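Local coordinates for inactive dihydropteroate synthase 2 (Mycobacterium tuberculosis, PDB 2VP8), which appears to lack dihydropteroate synthase activity and probably plays no part in folate metabolism, although it probably binds the inhibitor dapsone, at residues D69-A74 against V105-W110; L43-V48 against L140-W145; Q128-A133 against P150-V155; A273-A278 against R295-M300. One frame throughout, in Å; residues are numbered along the deposited sequence.

Contact 1: D69-A74 against V105-W110; sequences DAVHRA and VPFIEW
In the outer helical layer of the TIM barrel, Val71 and His72 of helix 65-76 meet Phe107 and Trp110 of helix 98-114. Strand 81-85 lies between the two helices in the chain. The short helix segments run in roughly the same direction, with a crossing angle of -37°. The axes of the short segments come no closer than 12.3 Å, so the space is bridged by side chains alone: Val71 and His72 from one helix, Phe107 and Trp110 from the other.

Trp110 points its ring across the gap. Its CG stands anti to the backbone N (chi1 171°), and the six-membered ring leads toward helix 65-76. The rim of this ring receives two neighbours near its own plane. Val71 CB lies 4.1 Å from Trp110 CZ3. His72 NE2 lies 3.4 Å from Trp110 CZ2 and is equally near CH2. The imidazole and the six-membered ring have centroids 5.2 Å apart and planes inclined at 70°, an oblique aromatic pair. The histidine side chain lies roughly perpendicular to that of the tryptophan.

Deeper in the layer, Phe107 brings CZ, the far end of its ring, to Val71 CG2 at 3.6 Å. Val71 and Phe107 lie alongside each other, pointing opposite ways. Both are buried, and both also rest on Val48 of strand 43-49. Val71 further touches Ile82, and Phe107 touches Val84, both on strand 81-85. His72 and Trp110 are partly exposed. Val71 and Phe107 next to the strands, with His72 and Trp110 further out, join two neighbouring helices of the outer layer of this beta/alpha barrel.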
loop_
_atom_site.group_PDB
_atom_site.type_symbol
_atom_site.label_atom_id
_atom_site.label_comp_id
_atom_site.label_asym_id
_atom_site.label_seq_id
_atom_site.Cartn_x
_atom_site.Cartn_y
_atom_site.Cartn_z
ATOM N N ASP B 69 -25.036 16.235 -1.298
ATOM C CA ASP B 69 -24.039 16.231 -0.251
ATOM C C ASP B 69 -22.884 15.312 -0.605
ATOM O O ASP B 69 -21.727 15.670 -0.396
ATOM C CB ASP B 69 -24.662 15.811 1.076
ATOM C CG ASP B 69 -25.547 16.885 1.678
ATOM O OD1 ASP B 69 -25.512 18.048 1.208
ATOM O OD2 ASP B 69 -26.282 16.568 2.640
ATOM N N ALA B 70 -23.208 14.136 -1.148
ATOM C CA ALA B 70 -22.201 13.165 -1.594
ATOM C C ALA B 70 -21.215 13.822 -2.541
ATOM O O ALA B 70 -20.001 13.654 -2.397
ATOM C CB ALA B 70 -22.857 11.974 -2.262
ATOM N N VAL B 71 -21.743 14.593 -3.490
ATOM C CA VAL B 71 -20.901 15.337 -4.420
ATOM C C VAL B 71 -20.077 16.369 -3.660
ATOM O O VAL B 71 -18.853 16.393 -3.787
ATOM C CB VAL B 71 -21.716 16.001 -5.552
ATOM C CG1 VAL B 71 -20.830 16.922 -6.398
ATOM C CG2 VAL B 71 -22.357 14.945 -6.416
ATOM N N HIS B 72 -20.736 17.194 -2.853
ATOM C CA HIS B 72 -20.036 18.249 -2.133
ATOM C C HIS B 72 -18.868 17.698 -1.327
ATOM O O HIS B 72 -17.812 18.326 -1.263
ATOM C CB HIS B 72 -20.970 19.015 -1.203
ATOM C CG HIS B 72 -22.010 19.822 -1.909
ATOM N ND1 HIS B 72 -23.300 19.940 -1.439
ATOM C CD2 HIS B 72 -21.954 20.552 -3.046
ATOM C CE1 HIS B 72 -23.993 20.708 -2.258
ATOM N NE2 HIS B 72 -23.199 21.094 -3.241
ATOM N N ARG B 73 -19.068 16.529 -0.721
ATOM C CA ARG B 73 -18.052 15.905 0.111
ATOM C C ARG B 73 -16.881 15.417 -0.745
ATOM O O ARG B 73 -15.719 15.677 -0.426
ATOM C CB ARG B 73 -18.661 14.753 0.912
ATOM C CG ARG B 73 -18.199 14.685 2.361
ATOM C CD ARG B 73 -18.686 13.419 3.095
ATOM N NE ARG B 73 -20.150 13.286 3.120
ATOM C CZ ARG B 73 -20.846 12.392 2.407
ATOM N NH1 ARG B 73 -20.216 11.533 1.596
ATOM N NH2 ARG B 73 -22.177 12.351 2.500
ATOM N N ALA B 74 -17.190 14.731 -1.842
ATOM C CA ALA B 74 -16.156 14.211 -2.735
ATOM C C ALA B 74 -15.276 15.319 -3.311
ATOM O O ALA B 74 -14.042 15.188 -3.354
ATOM C CB ALA B 74 -16.777 13.386 -3.850
ATOM N N VAL B 105 -30.032 13.166 -15.799
ATOM C CA VAL B 105 -29.907 14.472 -16.458
ATOM C C VAL B 105 -30.003 15.664 -15.488
ATOM O O VAL B 105 -29.089 16.485 -15.451
ATOM C CB VAL B 105 -30.858 14.604 -17.699
ATOM C CG1 VAL B 105 -31.000 16.056 -18.156
ATOM C CG2 VAL B 105 -30.331 13.758 -18.843
ATOM N N PRO B 106 -31.086 15.748 -14.686
ATOM C CA PRO B 106 -31.162 16.885 -13.769
ATOM C C PRO B 106 -29.985 16.902 -12.791
ATOM O O PRO B 106 -29.506 17.970 -12.416
ATOM C CB PRO B 106 -32.475 16.644 -13.020
ATOM C CG PRO B 106 -33.265 15.759 -13.903
ATOM C CD PRO B 106 -32.262 14.869 -14.551
ATOM N N PHE B 107 -29.514 15.719 -12.407
ATOM C CA PHE B 107 -28.421 15.604 -11.462
ATOM C C PHE B 107 -27.093 16.061 -12.065
ATOM O O PHE B 107 -26.339 16.797 -11.419
ATOM C CB PHE B 107 -28.319 14.176 -10.930
ATOM C CG PHE B 107 -27.348 14.030 -9.801
ATOM C CD1 PHE B 107 -27.533 14.731 -8.615
ATOM C CD2 PHE B 107 -26.248 13.205 -9.922
ATOM C CE1 PHE B 107 -26.630 14.606 -7.573
ATOM C CE2 PHE B 107 -25.345 13.072 -8.879
ATOM C CZ PHE B 107 -25.536 13.772 -7.707
ATOM N N ILE B 108 -26.810 15.621 -13.292
ATOM C CA ILE B 108 -25.639 16.107 -14.030
ATOM C C ILE B 108 -25.774 17.608 -14.277
ATOM O O ILE B 108 -24.826 18.361 -14.059
ATOM C CB ILE B 108 -25.432 15.356 -15.359
ATOM C CG1 ILE B 108 -24.960 13.921 -15.094
ATOM C CG2 ILE B 108 -24.408 16.077 -16.233
ATOM C CD1 ILE B 108 -25.413 12.916 -16.142
ATOM N N GLU B 109 -26.964 18.033 -14.707
ATOM C CA GLU B 109 -27.263 19.452 -14.894
ATOM C C GLU B 109 -26.945 20.255 -13.646
ATOM O O GLU B 109 -26.283 21.287 -13.734
ATOM C CB GLU B 109 -28.719 19.671 -15.299
ATOM C CG GLU B 109 -28.975 19.513 -16.791
ATOM C CD GLU B 109 -30.393 19.877 -17.194
ATOM O OE1 GLU B 109 -31.244 20.146 -16.312
ATOM O OE2 GLU B 109 -30.661 19.894 -18.409
ATOM N N TRP B 110 -27.411 19.771 -12.491
ATOM C CA TRP B 110 -27.146 20.424 -11.216
ATOM C C TRP B 110 -25.656 20.422 -10.899
ATOM O O TRP B 110 -25.111 21.439 -10.456
ATOM C CB TRP B 110 -27.912 19.774 -10.055
ATOM C CG TRP B 110 -27.448 20.330 -8.737
ATOM C CD1 TRP B 110 -27.867 21.489 -8.143
ATOM C CD2 TRP B 110 -26.435 19.783 -7.877
ATOM N NE1 TRP B 110 -27.198 21.684 -6.963
ATOM C CE2 TRP B 110 -26.312 20.655 -6.773
ATOM C CE3 TRP B 110 -25.630 18.636 -7.927
ATOM C CZ2 TRP B 110 -25.404 20.423 -5.728
ATOM C CZ3 TRP B 110 -24.733 18.399 -6.883
ATOM C CH2 TRP B 110 -24.629 19.292 -5.799
#

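Contact 2: L43-V48 against L140-W145; sequences LIMAIV and LINDTW
Met45 and Asn142 have the closest CA atoms of the two segments, yet these are 10.4 Å apart, because strands 81-85 and 119-123 separate strand 43-49 from strand 140-142 in the parallel sheet. The contact therefore passes through the inside of the TIM barrel, between side chains alone. All three participants are buried.

Met45 crosses most of the gap. Its chain is extended as far as SD, with CG anti to the backbone N (chi1 175°), and then bends at chi3. SD comes within 3.6 Å of Asn142 ND2, while the terminal CE packs on Leu140 CD2 at 4.0 Å. Both approaches are oblique. Asn142 ND2 is hydrogen-bonded to Asp83 OD1 of strand 81-85, so the amide has a polar partner on one of the intervening strands. Arg287 of strand 285-288 touches both Met45 and Asn142.

The side chain of Asn142 is about 5 Å from that of His220, a residue probably characteristic of family members without synthase activity. Asp143 heads an Asx turn. Trp145 N donates to Asp143 OD1 over 3.1 Å, meeting it on the anti side, 26° out of the carboxylate plane.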
loop_
_atom_site.group_PDB
_atom_site.type_symbol
_atom_site.label_atom_id
_atom_site.label_comp_id
_atom_site.label_asym_id
_atom_site.label_seq_id
_atom_site.Cartn_x
_atom_site.Cartn_y
_atom_site.Cartn_z
ATOM N N LEU B 43 -5.274 10.211 -9.684
ATOM C CA LEU B 43 -6.571 10.849 -9.573
ATOM C C LEU B 43 -7.601 9.964 -8.932
ATOM O O LEU B 43 -7.470 8.741 -8.947
ATOM C CB LEU B 43 -7.079 11.275 -10.947
ATOM C CG LEU B 43 -6.075 11.988 -11.844
ATOM C CD1 LEU B 43 -6.702 12.203 -13.217
ATOM C CD2 LEU B 43 -5.619 13.285 -11.183
ATOM N N ILE B 44 -8.634 10.602 -8.387
ATOM C CA ILE B 44 -9.733 9.925 -7.706
ATOM C C ILE B 44 -11.056 10.148 -8.439
ATOM O O ILE B 44 -11.459 11.292 -8.682
ATOM C CB ILE B 44 -9.896 10.450 -6.274
ATOM C CG1 ILE B 44 -8.580 10.328 -5.493
ATOM C CG2 ILE B 44 -11.052 9.718 -5.564
ATOM C CD1 ILE B 44 -8.527 11.193 -4.247
ATOM N N MET B 45 -11.719 9.048 -8.786
ATOM C CA MET B 45 -13.077 9.067 -9.320
ATOM C C MET B 45 -14.040 8.685 -8.190
ATOM O O MET B 45 -13.986 7.580 -7.660
ATOM C CB MET B 45 -13.192 8.103 -10.497
ATOM C CG MET B 45 -14.579 7.954 -11.059
ATOM S SD MET B 45 -14.698 6.632 -12.292
ATOM C CE MET B 45 -14.430 7.571 -13.791
ATOM N N ALA B 46 -14.901 9.624 -7.810
ATOM C CA ALA B 46 -15.827 9.433 -6.706
ATOM C C ALA B 46 -17.170 8.916 -7.209
ATOM O O ALA B 46 -17.816 9.559 -8.034
ATOM C CB ALA B 46 -16.010 10.731 -5.984
ATOM N N ILE B 47 -17.579 7.751 -6.715
ATOM C CA ILE B 47 -18.863 7.160 -7.072
ATOM C C ILE B 47 -20.004 7.871 -6.342
ATOM O O ILE B 47 -20.063 7.869 -5.115
ATOM C CB ILE B 47 -18.904 5.647 -6.729
ATOM C CG1 ILE B 47 -17.807 4.890 -7.478
ATOM C CG2 ILE B 47 -20.284 5.055 -7.026
ATOM C CD1 ILE B 47 -17.617 3.460 -7.027
ATOM N N VAL B 48 -20.913 8.470 -7.101
ATOM C CA VAL B 48 -22.098 9.087 -6.522
ATOM C C VAL B 48 -23.360 8.523 -7.169
ATOM O O VAL B 48 -23.544 8.617 -8.380
ATOM C CB VAL B 48 -22.063 10.632 -6.640
ATOM C CG1 VAL B 48 -23.385 11.240 -6.199
ATOM C CG2 VAL B 48 -20.940 11.193 -5.797
ATOM N N LEU B 140 -17.037 12.371 -19.568
ATOM C CA LEU B 140 -16.438 11.054 -19.669
ATOM C C LEU B 140 -17.525 10.004 -19.549
ATOM O O LEU B 140 -18.357 10.070 -18.647
ATOM C CB LEU B 140 -15.396 10.888 -18.549
ATOM C CG LEU B 140 -14.662 9.572 -18.264
ATOM C CD1 LEU B 140 -13.834 9.097 -19.471
ATOM C CD2 LEU B 140 -13.777 9.743 -17.062
ATOM N N ILE B 141 -17.531 9.039 -20.459
ATOM C CA ILE B 141 -18.432 7.906 -20.315
ATOM C C ILE B 141 -17.697 6.761 -19.630
ATOM O O ILE B 141 -16.641 6.313 -20.088
ATOM C CB ILE B 141 -19.016 7.442 -21.651
ATOM C CG1 ILE B 141 -19.607 8.632 -22.422
ATOM C CG2 ILE B 141 -20.069 6.353 -21.411
ATOM C CD1 ILE B 141 -19.763 8.394 -23.890
ATOM N N ASN B 142 -18.255 6.318 -18.510
ATOM C CA ASN B 142 -17.718 5.187 -17.788
ATOM C C ASN B 142 -18.571 3.955 -18.050
ATOM O O ASN B 142 -19.444 3.607 -17.248
ATOM C CB ASN B 142 -17.641 5.496 -16.297
ATOM C CG ASN B 142 -16.852 4.463 -15.530
ATOM O OD1 ASN B 142 -16.193 3.608 -16.118
ATOM N ND2 ASN B 142 -16.911 4.538 -14.203
ATOM N N ASP B 143 -18.316 3.315 -19.195
ATOM C CA ASP B 143 -18.989 2.078 -19.564
ATOM C C ASP B 143 -18.543 0.963 -18.630
ATOM O O ASP B 143 -17.531 0.300 -18.858
ATOM C CB ASP B 143 -18.720 1.715 -21.029
ATOM C CG ASP B 143 -19.547 0.520 -21.505
ATOM O OD1 ASP B 143 -20.091 -0.217 -20.650
ATOM O OD2 ASP B 143 -19.645 0.315 -22.742
ATOM N N THR B 144 -19.327 0.773 -17.574
ATOM C CA THR B 144 -19.002 -0.158 -16.500
ATOM C C THR B 144 -19.133 -1.644 -16.903
ATOM O O THR B 144 -18.720 -2.534 -16.152
ATOM C CB THR B 144 -19.843 0.164 -15.236
ATOM O OG1 THR B 144 -19.297 -0.518 -14.103
ATOM C CG2 THR B 144 -21.312 -0.232 -15.417
ATOM N N TRP B 145 -19.702 -1.901 -18.083
ATOM C CA TRP B 145 -19.896 -3.267 -18.580
ATOM C C TRP B 145 -18.806 -3.712 -19.562
ATOM O O TRP B 145 -18.341 -4.852 -19.502
ATOM C CB TRP B 145 -21.283 -3.424 -19.203
ATOM C CG TRP B 145 -22.391 -3.622 -18.195
ATOM C CD1 TRP B 145 -22.944 -2.668 -17.382
ATOM C CD2 TRP B 145 -23.089 -4.845 -17.908
ATOM N NE1 TRP B 145 -23.936 -3.223 -16.606
ATOM C CE2 TRP B 145 -24.047 -4.556 -16.908
ATOM C CE3 TRP B 145 -22.995 -6.159 -18.396
ATOM C CZ2 TRP B 145 -24.910 -5.533 -16.386
ATOM C CZ3 TRP B 145 -23.854 -7.133 -17.876
ATOM C CH2 TRP B 145 -24.799 -6.811 -16.882
#

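Contact 3: Q128-A133 against P150-V155; sequences QVAKAA and PAMPEV
Met152 sends CG out anti to its backbone N and then folds back, with chi2 at 61° and chi3 at 84°, which carries its sulfur to Ala130. Met152 SD lies 3.6 Å from Ala130 CB, and CE follows at 4.0 Å from the same methyl. Val155, one helical turn further on, has chi1 at -179°. This puts CG1, the branch opposite the backbone N, against helix 127-136.

That methyl settles over the backbone rather than on a side-chain end. Val155 CG1 is 3.7 Å from Lys131 CA and also close to Lys131 N. The CA atoms of Lys131 and Val155 are 6.1 Å apart, so the helices come close here.

The two helices follow one another round the outside of the TIM barrel, with strand 140-142 between them in the chain. Ile141 of that strand touches both Ala130 and Met152 and so forms the floor of the contact. Ala130 and Met152 are buried against it. Val155 is partly exposed, and Lys131 sits at the outer margin. Only the base of the lysine takes part: its CB is 4.2 Å from Val155 CG1, and the extended chain beyond leads its amino group away from helix 152-159.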
loop_
_atom_site.group_PDB
_atom_site.type_symbol
_atom_site.label_atom_id
_atom_site.label_comp_id
_atom_site.label_asym_id
_atom_site.label_seq_id
_atom_site.Cartn_x
_atom_site.Cartn_y
_atom_site.Cartn_z
ATOM N N GLN B 128 -27.948 5.440 -25.427
ATOM C CA GLN B 128 -29.002 6.446 -25.307
ATOM C C GLN B 128 -28.839 7.241 -24.008
ATOM O O GLN B 128 -29.003 8.463 -23.990
ATOM C CB GLN B 128 -30.393 5.794 -25.365
ATOM C CG GLN B 128 -30.734 5.098 -26.686
ATOM C CD GLN B 128 -32.209 4.711 -26.793
ATOM O OE1 GLN B 128 -32.989 4.917 -25.862
ATOM N NE2 GLN B 128 -32.596 4.150 -27.939
ATOM N N VAL B 129 -28.497 6.534 -22.931
ATOM C CA VAL B 129 -28.308 7.143 -21.616
ATOM C C VAL B 129 -27.072 8.044 -21.605
ATOM O O VAL B 129 -27.116 9.157 -21.082
ATOM C CB VAL B 129 -28.216 6.074 -20.503
ATOM C CG1 VAL B 129 -28.116 6.724 -19.144
ATOM C CG2 VAL B 129 -29.425 5.161 -20.537
ATOM N N ALA B 130 -25.985 7.560 -22.197
ATOM C CA ALA B 130 -24.751 8.330 -22.309
ATOM C C ALA B 130 -24.932 9.585 -23.150
ATOM O O ALA B 130 -24.325 10.618 -22.862
ATOM C CB ALA B 130 -23.640 7.473 -22.882
ATOM N N LYS B 131 -25.770 9.485 -24.181
ATOM C CA LYS B 131 -26.055 10.599 -25.081
ATOM C C LYS B 131 -26.565 11.819 -24.312
ATOM O O LYS B 131 -25.945 12.885 -24.348
ATOM C CB LYS B 131 -27.061 10.174 -26.157
ATOM C CG LYS B 131 -27.006 10.997 -27.442
ATOM C CD LYS B 131 -28.073 10.567 -28.445
ATOM C CE LYS B 131 -27.892 11.275 -29.784
ATOM N NZ LYS B 131 -29.096 11.155 -30.651
ATOM N N ALA B 132 -27.674 11.649 -23.595
ATOM C CA ALA B 132 -28.288 12.741 -22.845
ATOM C C ALA B 132 -27.406 13.219 -21.698
ATOM O O ALA B 132 -27.447 14.396 -21.330
ATOM C CB ALA B 132 -29.649 12.331 -22.328
ATOM N N ALA B 133 -26.613 12.305 -21.141
ATOM C CA ALA B 133 -25.736 12.616 -20.018
ATOM C C ALA B 133 -24.592 13.530 -20.443
ATOM O O ALA B 133 -24.244 14.468 -19.726
ATOM C CB ALA B 133 -25.204 11.348 -19.392
ATOM N N PRO B 150 -22.475 -1.428 -28.965
ATOM C CA PRO B 150 -21.471 -1.064 -29.974
ATOM C C PRO B 150 -21.527 0.415 -30.386
ATOM O O PRO B 150 -20.534 0.958 -30.872
ATOM C CB PRO B 150 -21.821 -1.967 -31.161
ATOM C CG PRO B 150 -23.249 -2.334 -30.961
ATOM C CD PRO B 150 -23.445 -2.412 -29.486
ATOM N N ALA B 151 -22.678 1.052 -30.177
ATOM C CA ALA B 151 -22.870 2.460 -30.522
ATOM C C ALA B 151 -22.169 3.420 -29.555
ATOM O O ALA B 151 -22.064 4.615 -29.838
ATOM C CB ALA B 151 -24.360 2.783 -30.600
ATOM N N MET B 152 -21.694 2.897 -28.424
ATOM C CA MET B 152 -21.118 3.723 -27.358
ATOM C C MET B 152 -19.924 4.608 -27.773
ATOM O O MET B 152 -19.925 5.800 -27.466
ATOM C CB MET B 152 -20.783 2.876 -26.121
ATOM C CG MET B 152 -20.419 3.692 -24.884
ATOM S SD MET B 152 -21.745 4.776 -24.307
ATOM C CE MET B 152 -22.695 3.637 -23.313
ATOM N N PRO B 153 -18.902 4.041 -28.455
ATOM C CA PRO B 153 -17.795 4.909 -28.873
ATOM C C PRO B 153 -18.247 6.038 -29.804
ATOM O O PRO B 153 -17.732 7.152 -29.703
ATOM C CB PRO B 153 -16.852 3.949 -29.607
ATOM C CG PRO B 153 -17.190 2.602 -29.075
ATOM C CD PRO B 153 -18.668 2.643 -28.862
ATOM N N GLU B 154 -19.200 5.744 -30.690
ATOM C CA GLU B 154 -19.798 6.762 -31.559
ATOM C C GLU B 154 -20.310 7.949 -30.745
ATOM O O GLU B 154 -20.062 9.100 -31.102
ATOM C CB GLU B 154 -20.937 6.173 -32.406
ATOM C CG GLU B 154 -20.725 6.224 -33.924
ATOM C CD GLU B 154 -19.983 5.015 -34.483
ATOM O OE1 GLU B 154 -18.771 4.828 -34.110
ATOM O OE2 GLU B 154 -20.602 4.261 -35.320
ATOM N N VAL B 155 -21.004 7.657 -29.647
ATOM C CA VAL B 155 -21.577 8.687 -28.781
ATOM C C VAL B 155 -20.492 9.597 -28.198
ATOM O O VAL B 155 -20.595 10.822 -28.280
ATOM C CB VAL B 155 -22.424 8.071 -27.641
ATOM C CG1 VAL B 155 -23.032 9.165 -26.759
ATOM C CG2 VAL B 155 -23.512 7.173 -28.200
#

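Contact 4: A273-A278 against R295-M300; sequences AATALA and RRVLEM
The side chains of Thr275 and Leu298 stand nearly perpendicular, methyl against methyl, while Val297 turns its CG1 onto the backbone of Ala276. The pairs join helices 267-280 and 291-306, consecutive outer helices of the TIM barrel with strand 285-288 between them in the chain. The axes of the short segments approach to 9.3 Å and cross at -38°, a spacing close enough for small residues to meet the facing helix directly.

Thr275 presents CG2, which is anti to the backbone N. This methyl lies 3.8 Å from Leu298 CD2 and 4.1 Å from Val297 CG1, so it touches two successive residues. Its hydroxyl turns elsewhere: OG1 is hydrogen-bonded to Thr271 O, one turn earlier in the same helix. Val297 CG1 comes within 3.8 Å of Ala276 N and 4.0 Å of Ala276 CB. All four side chains are buried. Phe286 of strand 285-288 touches Thr275 and Leu298 from the barrel side.

The homodimer interface adjoins the contact. Ala276 packs on Leu277 of the second subunit, and Arg296 makes a salt bridge to Glu269 of that subunit. Within helix 291-306, Arg295 and Glu299 are paired one turn apart by another salt bridge. Glu299 OE2 lies in the guanidinium plane at its edge, 3.0 Å from Arg295 NE, in a weak hydrogen bond bent to 135°.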
loop_
_atom_site.group_PDB
_atom_site.type_symbol
_atom_site.label_atom_id
_atom_site.label_comp_id
_atom_site.label_asym_id
_atom_site.label_seq_id
_atom_site.Cartn_x
_atom_site.Cartn_y
_atom_site.Cartn_z
ATOM N N ALA B 273 -3.876 -1.081 0.651
ATOM C CA ALA B 273 -2.625 -1.701 0.257
ATOM C C ALA B 273 -2.560 -1.845 -1.259
ATOM O O ALA B 273 -1.567 -1.461 -1.876
ATOM C CB ALA B 273 -2.457 -3.047 0.926
ATOM N N ALA B 274 -3.628 -2.382 -1.848
ATOM C CA ALA B 274 -3.733 -2.554 -3.296
ATOM C C ALA B 274 -3.696 -1.199 -4.003
ATOM O O ALA B 274 -3.096 -1.059 -5.077
ATOM C CB ALA B 274 -4.998 -3.293 -3.647
ATOM N N THR B 275 -4.327 -0.200 -3.394
ATOM C CA THR B 275 -4.354 1.129 -3.976
ATOM C C THR B 275 -2.923 1.625 -4.061
ATOM O O THR B 275 -2.465 2.022 -5.139
ATOM C CB THR B 275 -5.242 2.089 -3.148
ATOM O OG1 THR B 275 -6.569 1.545 -3.061
ATOM C CG2 THR B 275 -5.295 3.476 -3.782
ATOM N N ALA B 276 -2.220 1.549 -2.928
ATOM C CA ALA B 276 -0.839 1.999 -2.810
ATOM C C ALA B 276 0.021 1.383 -3.898
ATOM O O ALA B 276 0.649 2.093 -4.683
ATOM C CB ALA B 276 -0.298 1.651 -1.448
ATOM N N LEU B 277 0.007 0.054 -3.962
ATOM C CA LEU B 277 0.748 -0.691 -4.963
ATOM C C LEU B 277 0.384 -0.265 -6.382
ATOM O O LEU B 277 1.258 0.012 -7.195
ATOM C CB LEU B 277 0.534 -2.192 -4.761
ATOM C CG LEU B 277 1.579 -2.902 -3.881
ATOM C CD1 LEU B 277 1.745 -2.261 -2.510
ATOM C CD2 LEU B 277 1.275 -4.390 -3.740
ATOM N N ALA B 278 -0.910 -0.190 -6.668
ATOM C CA ALA B 278 -1.369 0.173 -7.996
ATOM C C ALA B 278 -0.881 1.580 -8.357
ATOM O O ALA B 278 -0.376 1.804 -9.467
ATOM C CB ALA B 278 -2.887 0.081 -8.072
ATOM N N ARG B 295 -7.377 9.469 -1.046
ATOM C CA ARG B 295 -6.548 10.630 -1.308
ATOM C C ARG B 295 -5.269 10.570 -0.481
ATOM O O ARG B 295 -4.176 10.798 -1.010
ATOM C CB ARG B 295 -7.281 11.932 -1.043
ATOM C CG ARG B 295 -6.517 13.130 -1.592
ATOM C CD ARG B 295 -6.974 14.419 -0.994
ATOM N NE ARG B 295 -6.677 14.488 0.430
ATOM C CZ ARG B 295 -7.589 14.404 1.393
ATOM N NH1 ARG B 295 -8.875 14.239 1.086
ATOM N NH2 ARG B 295 -7.208 14.488 2.665
ATOM N N ARG B 296 -5.414 10.230 0.802
ATOM C CA ARG B 296 -4.282 10.178 1.721
ATOM C C ARG B 296 -3.252 9.107 1.351
ATOM O O ARG B 296 -2.059 9.292 1.568
ATOM C CB ARG B 296 -4.762 10.052 3.163
ATOM C CG ARG B 296 -5.375 11.352 3.667
ATOM C CD ARG B 296 -5.606 11.356 5.158
ATOM N NE ARG B 296 -6.674 10.433 5.519
ATOM C CZ ARG B 296 -7.935 10.783 5.761
ATOM N NH1 ARG B 296 -8.314 12.062 5.714
ATOM N NH2 ARG B 296 -8.818 9.836 6.068
ATOM N N VAL B 297 -3.718 7.995 0.789
ATOM C CA VAL B 297 -2.824 6.938 0.327
ATOM C C VAL B 297 -2.020 7.426 -0.880
ATOM O O VAL B 297 -0.793 7.364 -0.881
ATOM C CB VAL B 297 -3.600 5.646 -0.016
ATOM C CG1 VAL B 297 -2.748 4.711 -0.858
ATOM C CG2 VAL B 297 -4.064 4.951 1.264
ATOM N N LEU B 298 -2.724 7.936 -1.890
ATOM C CA LEU B 298 -2.111 8.484 -3.100
ATOM C C LEU B 298 -1.146 9.630 -2.829
ATOM O O LEU B 298 -0.174 9.805 -3.554
ATOM C CB LEU B 298 -3.196 8.963 -4.061
ATOM C CG LEU B 298 -4.232 7.899 -4.407
ATOM C CD1 LEU B 298 -5.198 8.461 -5.428
ATOM C CD2 LEU B 298 -3.558 6.635 -4.931
ATOM N N GLU B 299 -1.429 10.422 -1.801
ATOM C CA GLU B 299 -0.515 11.478 -1.377
ATOM C C GLU B 299 0.786 10.883 -0.827
ATOM O O GLU B 299 1.877 11.393 -1.089
ATOM C CB GLU B 299 -1.189 12.386 -0.349
ATOM C CG GLU B 299 -2.197 13.338 -0.968
ATOM C CD GLU B 299 -2.987 14.162 0.047
ATOM O OE1 GLU B 299 -2.810 13.992 1.272
ATOM O OE2 GLU B 299 -3.807 14.991 -0.396
ATOM N N MET B 300 0.667 9.789 -0.082
ATOM C CA MET B 300 1.824 9.173 0.539
ATOM C C MET B 300 2.703 8.512 -0.526
ATOM O O MET B 300 3.933 8.653 -0.505
ATOM C CB MET B 300 1.371 8.184 1.614
ATOM C CG MET B 300 2.478 7.439 2.318
ATOM S SD MET B 300 3.770 8.452 3.052
ATOM C CE MET B 300 2.960 9.175 4.477
#

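From the N terminus, strand segment 43-48 opens contact 2, which closes only at 140-145. Contact 1 opens and closes wholly within that interval. Contact 3 opens at 128-133, before contact 2 is complete, and closes at 150-155 after it, so contacts 2 and 3 cross. Contact 4 follows all of these, near the C-terminal end. Contact 2 spans the barrel interior. The other three join helices on the outside, and each touches contact 2 through its strands: contact 1 at Ala46 and Val48, contact 3 at Ile141, contact 4 at Ile44. Contacts 1 and 3 also meet directly. Contacts 3 and 4 lie on opposite sides of the chain's centre.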